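Local coordinates for protein response regulator (Xanthomonas campestris pv. campestris, PDB 3QYY) that probably makes cyclic di-GMP as a diguanylate cyclase, through a GGDEF domain whose active site also binds that product as an inhibitor, at residues F43-I56 / A124-E136. Sequence-based numbering, arbitrary orientation.
With MG (magnesium ion), chain I; C2E (9,9'-[(2R,3R,3aS,5S,7aR,9R,10R,10aS,12S,14aR)-3,5,10,12-tetrahydroxy-5,12-dioxidooctahydro-2H,7H-difuro[3,2-d:3',2'-j][1,3,7,9,2,8]tetraoxadiphosphacyclododecine-2,9-diyl]bis(2-amino-1,9-dihydro-6H-purin-6-one)), chain F.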
loop_
_atom_site.group_PDB
_atom_site.type_symbol
_atom_site.label_atom_id
_atom_site.label_comp_id
_atom_site.label_asym_id
_atom_site.label_seq_id
_atom_site.Cartn_x
_atom_site.Cartn_y
_atom_site.Cartn_z
ATOM N N PHE B 43 -12.592 11.012 21.593
ATOM C CA PHE B 43 -11.482 10.595 20.754
ATOM C C PHE B 43 -11.967 10.189 19.374
ATOM O O PHE B 43 -12.919 9.419 19.234
ATOM C CB PHE B 43 -10.705 9.431 21.379
ATOM C CG PHE B 43 -9.519 9.002 20.556
ATOM C CD1 PHE B 43 -9.446 7.717 20.028
ATOM C CD2 PHE B 43 -8.498 9.906 20.270
ATOM C CE1 PHE B 43 -8.371 7.332 19.221
ATOM C CE2 PHE B 43 -7.416 9.533 19.464
ATOM C CZ PHE B 43 -7.357 8.240 18.938
ATOM N N VAL B 44 -11.309 10.730 18.357
ATOM C CA VAL B 44 -11.641 10.431 16.976
ATOM C C VAL B 44 -10.368 9.930 16.300
ATOM O O VAL B 44 -9.313 10.560 16.406
ATOM C CB VAL B 44 -12.139 11.687 16.239
ATOM C CG1 VAL B 44 -12.582 11.321 14.830
ATOM C CG2 VAL B 44 -13.290 12.327 17.019
ATOM N N LEU B 45 -10.466 8.793 15.620
ATOM C CA LEU B 45 -9.319 8.217 14.919
ATOM C C LEU B 45 -9.498 8.362 13.418
ATOM O O LEU B 45 -10.571 8.063 12.885
ATOM C CB LEU B 45 -9.168 6.731 15.263
ATOM C CG LEU B 45 -8.062 5.981 14.509
ATOM C CD1 LEU B 45 -6.696 6.486 14.981
ATOM C CD2 LEU B 45 -8.195 4.478 14.745
ATOM N N PHE B 46 -8.450 8.826 12.741
ATOM C CA PHE B 46 -8.472 8.985 11.293
ATOM C C PHE B 46 -7.399 8.109 10.655
ATOM O O PHE B 46 -6.290 7.992 11.178
ATOM C CB PHE B 46 -8.172 10.426 10.869
ATOM C CG PHE B 46 -9.165 11.437 11.359
ATOM C CD1 PHE B 46 -9.002 12.044 12.600
ATOM C CD2 PHE B 46 -10.249 11.802 10.568
ATOM C CE1 PHE B 46 -9.906 13.009 13.045
ATOM C CE2 PHE B 46 -11.161 12.767 11.003
ATOM C CZ PHE B 46 -10.987 13.370 12.244
ATOM N N VAL B 47 -7.738 7.492 9.529
ATOM C CA VAL B 47 -6.784 6.682 8.777
ATOM C C VAL B 47 -6.681 7.398 7.438
ATOM O O VAL B 47 -7.698 7.610 6.769
ATOM C CB VAL B 47 -7.284 5.234 8.554
ATOM C CG1 VAL B 47 -6.406 4.531 7.501
ATOM C CG2 VAL B 47 -7.230 4.461 9.864
ATOM N N LEU B 48 -5.463 7.783 7.058
ATOM C CA LEU B 48 -5.242 8.498 5.806
ATOM C C LEU B 48 -4.292 7.762 4.866
ATOM O O LEU B 48 -3.322 7.149 5.304
ATOM C CB LEU B 48 -4.654 9.883 6.090
ATOM C CG LEU B 48 -5.194 10.685 7.279
ATOM C CD1 LEU B 48 -4.511 12.043 7.305
ATOM C CD2 LEU B 48 -6.688 10.854 7.173
ATOM N N ASP B 49 -4.571 7.841 3.571
ATOM C CA ASP B 49 -3.723 7.211 2.563
ATOM C C ASP B 49 -3.608 8.186 1.396
ATOM O O ASP B 49 -4.620 8.640 0.859
ATOM C CB ASP B 49 -4.339 5.893 2.079
ATOM C CG ASP B 49 -3.440 5.152 1.103
ATOM O OD1 ASP B 49 -3.966 4.587 0.120
ATOM O OD2 ASP B 49 -2.210 5.122 1.328
ATOM N N MET B 50 -2.380 8.522 1.013
ATOM C CA MET B 50 -2.171 9.448 -0.091
ATOM C C MET B 50 -2.612 8.828 -1.415
ATOM O O MET B 50 -2.550 7.608 -1.596
ATOM C CB MET B 50 -0.699 9.867 -0.173
ATOM C CG MET B 50 -0.235 10.716 1.002
ATOM S SD MET B 50 1.328 11.539 0.664
ATOM C CE MET B 50 0.770 12.898 -0.383
ATOM N N ASP B 51 -3.051 9.685 -2.332
ATOM C CA ASP B 51 -3.529 9.262 -3.651
ATOM C C ASP B 51 -2.533 9.538 -4.779
ATOM O O ASP B 51 -2.512 8.818 -5.777
ATOM C CB ASP B 51 -4.814 10.017 -4.028
ATOM C CG ASP B 51 -5.989 9.701 -3.124
ATOM O OD1 ASP B 51 -6.971 10.480 -3.169
ATOM O OD2 ASP B 51 -5.950 8.689 -2.393
ATOM N N ASN B 52 -1.708 10.570 -4.622
ATOM C CA ASN B 52 -0.802 10.967 -5.705
ATOM C C ASN B 52 0.680 11.162 -5.411
ATOM O O ASN B 52 1.321 12.007 -6.037
ATOM C CB ASN B 52 -1.336 12.263 -6.314
ATOM C CG ASN B 52 -1.225 13.439 -5.354
ATOM O OD1 ASN B 52 -1.278 13.267 -4.131
ATOM N ND2 ASN B 52 -1.080 14.643 -5.903
ATOM N N LEU B 53 1.243 10.393 -4.490
ATOM C CA LEU B 53 2.659 10.558 -4.182
ATOM C C LEU B 53 3.590 9.976 -5.242
ATOM O O LEU B 53 4.638 10.548 -5.534
ATOM C CB LEU B 53 2.989 9.931 -2.827
ATOM C CG LEU B 53 4.440 10.128 -2.368
ATOM C CD1 LEU B 53 4.780 11.622 -2.363
ATOM C CD2 LEU B 53 4.626 9.532 -0.981
ATOM N N LYS B 54 3.208 8.841 -5.821
ATOM C CA LYS B 54 4.040 8.184 -6.823
ATOM C C LYS B 54 4.434 9.072 -8.006
ATOM O O LYS B 54 5.607 9.147 -8.362
ATOM C CB LYS B 54 3.345 6.917 -7.317
ATOM C CG LYS B 54 4.290 5.904 -7.923
ATOM C CD LYS B 54 3.639 4.535 -7.930
ATOM C CE LYS B 54 4.611 3.477 -8.367
ATOM N NZ LYS B 54 4.009 2.133 -8.194
ATOM N N PRO B 55 3.464 9.748 -8.641
ATOM C CA PRO B 55 3.856 10.600 -9.767
ATOM C C PRO B 55 4.871 11.677 -9.362
ATOM O O PRO B 55 5.705 12.083 -10.169
ATOM C CB PRO B 55 2.520 11.174 -10.257
ATOM C CG PRO B 55 1.625 11.084 -9.047
ATOM C CD PRO B 55 2.005 9.760 -8.446
ATOM N N ILE B 56 4.813 12.121 -8.110
ATOM C CA ILE B 56 5.753 13.130 -7.626
ATOM C C ILE B 56 7.171 12.563 -7.596
ATOM O O ILE B 56 8.124 13.239 -8.000
ATOM C CB ILE B 56 5.350 13.646 -6.218
ATOM C CG1 ILE B 56 4.035 14.424 -6.320
ATOM C CG2 ILE B 56 6.453 14.540 -5.646
ATOM C CD1 ILE B 56 3.435 14.837 -4.984
ATOM N N ALA B 124 4.022 21.036 -4.452
ATOM C CA ALA B 124 3.125 20.074 -5.086
ATOM C C ALA B 124 1.883 19.819 -4.232
ATOM O O ALA B 124 1.979 19.655 -3.016
ATOM C CB ALA B 124 3.864 18.761 -5.340
ATOM N N PRO B 125 0.698 19.783 -4.864
ATOM C CA PRO B 125 -0.570 19.545 -4.164
ATOM C C PRO B 125 -0.726 18.088 -3.739
ATOM O O PRO B 125 -0.379 17.173 -4.487
ATOM C CB PRO B 125 -1.609 19.951 -5.199
ATOM C CG PRO B 125 -0.965 19.521 -6.476
ATOM C CD PRO B 125 0.463 20.003 -6.302
ATOM N N LEU B 126 -1.252 17.878 -2.537
ATOM C CA LEU B 126 -1.452 16.531 -2.022
ATOM C C LEU B 126 -2.916 16.119 -2.070
ATOM O O LEU B 126 -3.803 16.885 -1.688
ATOM C CB LEU B 126 -0.950 16.423 -0.578
ATOM C CG LEU B 126 0.551 16.524 -0.288
ATOM C CD1 LEU B 126 1.045 17.943 -0.533
ATOM C CD2 LEU B 126 0.804 16.123 1.156
ATOM N N HIS B 127 -3.158 14.902 -2.547
ATOM C CA HIS B 127 -4.501 14.341 -2.631
ATOM C C HIS B 127 -4.540 13.204 -1.619
ATOM O O HIS B 127 -3.668 12.331 -1.623
ATOM C CB HIS B 127 -4.768 13.831 -4.045
ATOM C CG HIS B 127 -4.709 14.904 -5.089
ATOM N ND1 HIS B 127 -4.729 14.634 -6.441
ATOM C CD2 HIS B 127 -4.631 16.252 -4.977
ATOM C CE1 HIS B 127 -4.665 15.768 -7.115
ATOM N NE2 HIS B 127 -4.604 16.765 -6.250
ATOM N N VAL B 128 -5.546 13.216 -0.750
ATOM C CA VAL B 128 -5.648 12.211 0.302
ATOM C C VAL B 128 -7.028 11.588 0.490
ATOM O O VAL B 128 -8.051 12.272 0.409
ATOM C CB VAL B 128 -5.226 12.827 1.660
ATOM C CG1 VAL B 128 -5.351 11.796 2.779
ATOM C CG2 VAL B 128 -3.806 13.357 1.566
ATOM N N SER B 129 -7.036 10.281 0.748
ATOM C CA SER B 129 -8.261 9.538 1.016
ATOM C C SER B 129 -8.266 9.333 2.526
ATOM O O SER B 129 -7.286 8.842 3.090
ATOM C CB SER B 129 -8.242 8.179 0.311
ATOM O OG SER B 129 -8.398 8.328 -1.089
ATOM N N ALA B 130 -9.359 9.706 3.184
ATOM C CA ALA B 130 -9.432 9.575 4.633
ATOM C C ALA B 130 -10.703 8.920 5.155
ATOM O O ALA B 130 -11.772 9.030 4.548
ATOM C CB ALA B 130 -9.262 10.949 5.277
ATOM N N GLY B 131 -10.563 8.244 6.291
ATOM C CA GLY B 131 -11.685 7.584 6.935
ATOM C C GLY B 131 -11.629 7.850 8.431
ATOM O O GLY B 131 -10.544 7.868 9.025
ATOM N N SER B 132 -12.783 8.063 9.054
ATOM C CA SER B 132 -12.813 8.334 10.488
ATOM C C SER B 132 -13.757 7.420 11.263
ATOM O O SER B 132 -14.687 6.833 10.702
ATOM C CB SER B 132 -13.213 9.794 10.738
ATOM O OG SER B 132 -14.534 10.052 10.284
ATOM N N ALA B 133 -13.494 7.302 12.561
ATOM C CA ALA B 133 -14.310 6.503 13.467
ATOM C C ALA B 133 -14.235 7.170 14.842
ATOM O O ALA B 133 -13.183 7.676 15.236
ATOM C CB ALA B 133 -13.788 5.070 13.542
ATOM N N VAL B 134 -15.351 7.179 15.564
ATOM C CA VAL B 134 -15.392 7.794 16.884
ATOM C C VAL B 134 -15.412 6.741 17.987
ATOM O O VAL B 134 -16.098 5.724 17.880
ATOM C CB VAL B 134 -16.634 8.705 17.033
ATOM C CG1 VAL B 134 -16.577 9.828 16.010
ATOM C CG2 VAL B 134 -17.903 7.888 16.845
ATOM N N CYS B 135 -14.647 6.983 19.046
ATOM C CA CYS B 135 -14.596 6.043 20.155
ATOM C C CYS B 135 -15.886 6.127 20.962
ATOM O O CYS B 135 -16.398 7.215 21.229
ATOM C CB CYS B 135 -13.399 6.344 21.061
ATOM S SG CYS B 135 -13.074 5.071 22.310
ATOM N N GLU B 136 -16.410 4.966 21.330
ATOM C CA GLU B 136 -17.634 4.874 22.117
ATOM C C GLU B 136 -17.493 3.683 23.053
ATOM O O GLU B 136 -16.733 2.758 22.772
ATOM C CB GLU B 136 -18.846 4.684 21.200
ATOM C CG GLU B 136 -19.119 5.871 20.287
ATOM C CD GLU B 136 -20.279 5.635 19.336
ATOM O OE1 GLU B 136 -20.616 6.564 18.569
ATOM O OE2 GLU B 136 -20.850 4.522 19.352
HETATM MG MG MG I . -0.767 4.061 0.335
HETATM P P1 C2E F . 5.964 2.263 -4.642
HETATM O O2P C2E F . 7.354 2.491 -4.103
HETATM O O1P C2E F . 5.894 1.772 -6.057
HETATM O "O5'" C2E F . 5.181 1.217 -3.761
HETATM C "C5'" C2E F . 3.826 0.864 -4.108
HETATM C "C4'" C2E F . 3.341 -0.124 -3.059
HETATM O "O4'" C2E F . 4.171 -1.250 -2.858
HETATM C "C3'" C2E F . 3.202 0.523 -1.686
HETATM O "O3'" C2E F . 1.969 1.253 -1.576
HETATM C "C2'" C2E F . 3.332 -0.674 -0.794
HETATM O "O2'" C2E F . 2.024 -1.236 -0.594
HETATM C "C1'" C2E F . 4.252 -1.662 -1.500
HETATM N N9 C2E F . 5.642 -1.484 -1.024
HETATM C C8 C2E F . 6.684 -0.980 -1.727
HETATM N N7 C2E F . 7.815 -0.971 -0.994
HETATM C C5 C2E F . 7.509 -1.480 0.197
HETATM C C6 C2E F . 8.246 -1.772 1.452
HETATM O O6 C2E F . 9.475 -1.522 1.541
HETATM N N1 C2E F . 7.566 -2.320 2.490
HETATM C C2 C2E F . 6.236 -2.608 2.419
HETATM N N2 C2E F . 5.617 -3.154 3.482
HETATM N N3 C2E F . 5.494 -2.362 1.287
HETATM C C4 C2E F . 6.074 -1.812 0.175
HETATM P P11 C2E F . 2.085 2.565 -0.650
HETATM O O21 C2E F . 2.602 2.184 0.696
HETATM O O11 C2E F . 0.707 3.125 -0.625
HETATM O O5A C2E F . 3.066 3.607 -1.323
HETATM C C5A C2E F . 2.736 4.124 -2.611
HETATM C C4A C2E F . 3.818 5.051 -3.088
HETATM O O4A C2E F . 4.142 6.131 -2.168
HETATM C C3A C2E F . 5.137 4.336 -3.359
HETATM O O3A C2E F . 5.138 3.658 -4.635
HETATM C C2A C2E F . 6.113 5.467 -3.279
HETATM O O2A C2E F . 6.227 6.057 -4.587
HETATM C C1A C2E F . 5.544 6.449 -2.268
HETATM N N91 C2E F . 6.263 6.339 -0.968
HETATM C C81 C2E F . 5.967 5.556 0.101
HETATM N N71 C2E F . 6.858 5.735 1.105
HETATM C C51 C2E F . 7.750 6.648 0.689
HETATM C C61 C2E F . 8.964 7.321 1.234
HETATM O O61 C2E F . 9.397 7.074 2.382
HETATM N N11 C2E F . 9.604 8.223 0.451
HETATM C C21 C2E F . 9.182 8.540 -0.816
HETATM N N21 C2E F . 9.878 9.450 -1.539
HETATM N N31 C2E F . 8.079 7.964 -1.373
HETATM C C41 C2E F . 7.343 7.032 -0.679
HETATM O O HOH W 1 -15.378 9.820 21.655
HETATM O O HOH W 2 -2.261 2.615 -0.494
HETATM O O HOH W 3 -1.089 5.230 -1.504
HETATM O O HOH W 4 -0.717 2.931 2.028
#
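Asn-52 takes a first torsion of 68°, with CG lodged between its backbone N and carbonyl carbon, and that lays its amide flat over the ring of His-127. The planes are only 3° apart, and ND2 sits 3.6 Å above the ring plane, over its centre. The same amide grips the backbone on both sides of Leu-126: ND2 gives a hydrogen bond to Pro-125 O (3.0 Å), nearly in the amide plane, while OD1 accepts from His-127 N, which lies above the plane of the Asn-52 side-chain carbonyl. This closes the active-site end of an antiparallel pair in the GGDEF-domain sheet, strand 44-50 running between 93-98 and 128-134. Backbone hydrogen bonds join the two strands from the Cys-135 N to Phe-43 O pair at one end to Asp-51 N and His-127 O (2.8 Å) at the other.

One face carries Val-44, Phe-46, Leu-48 and Met-50, covered in part by helix 102-116. Phe-46 brings CD2 to within 3.6 Å of Ser-132 CB, and Met-50, bent at chi3 (78°), sets CE 3.6 Å from Leu-126 CD2.

The other face bears Asp-49, whose OD2 binds magnesium at 2.0 Å beside Asp-92, three waters and a phosphate oxygen of c-di-GMP. Lys-156 forms salt bridges to both Asp-49 OD1 and Asp-51 OD2, linking the two carboxylates. Asp-51 OD2 has a second partner across the strands: through its syn lone pair it accepts a hydrogen bond from Ser-129 OG, 2.8 Å from OD2.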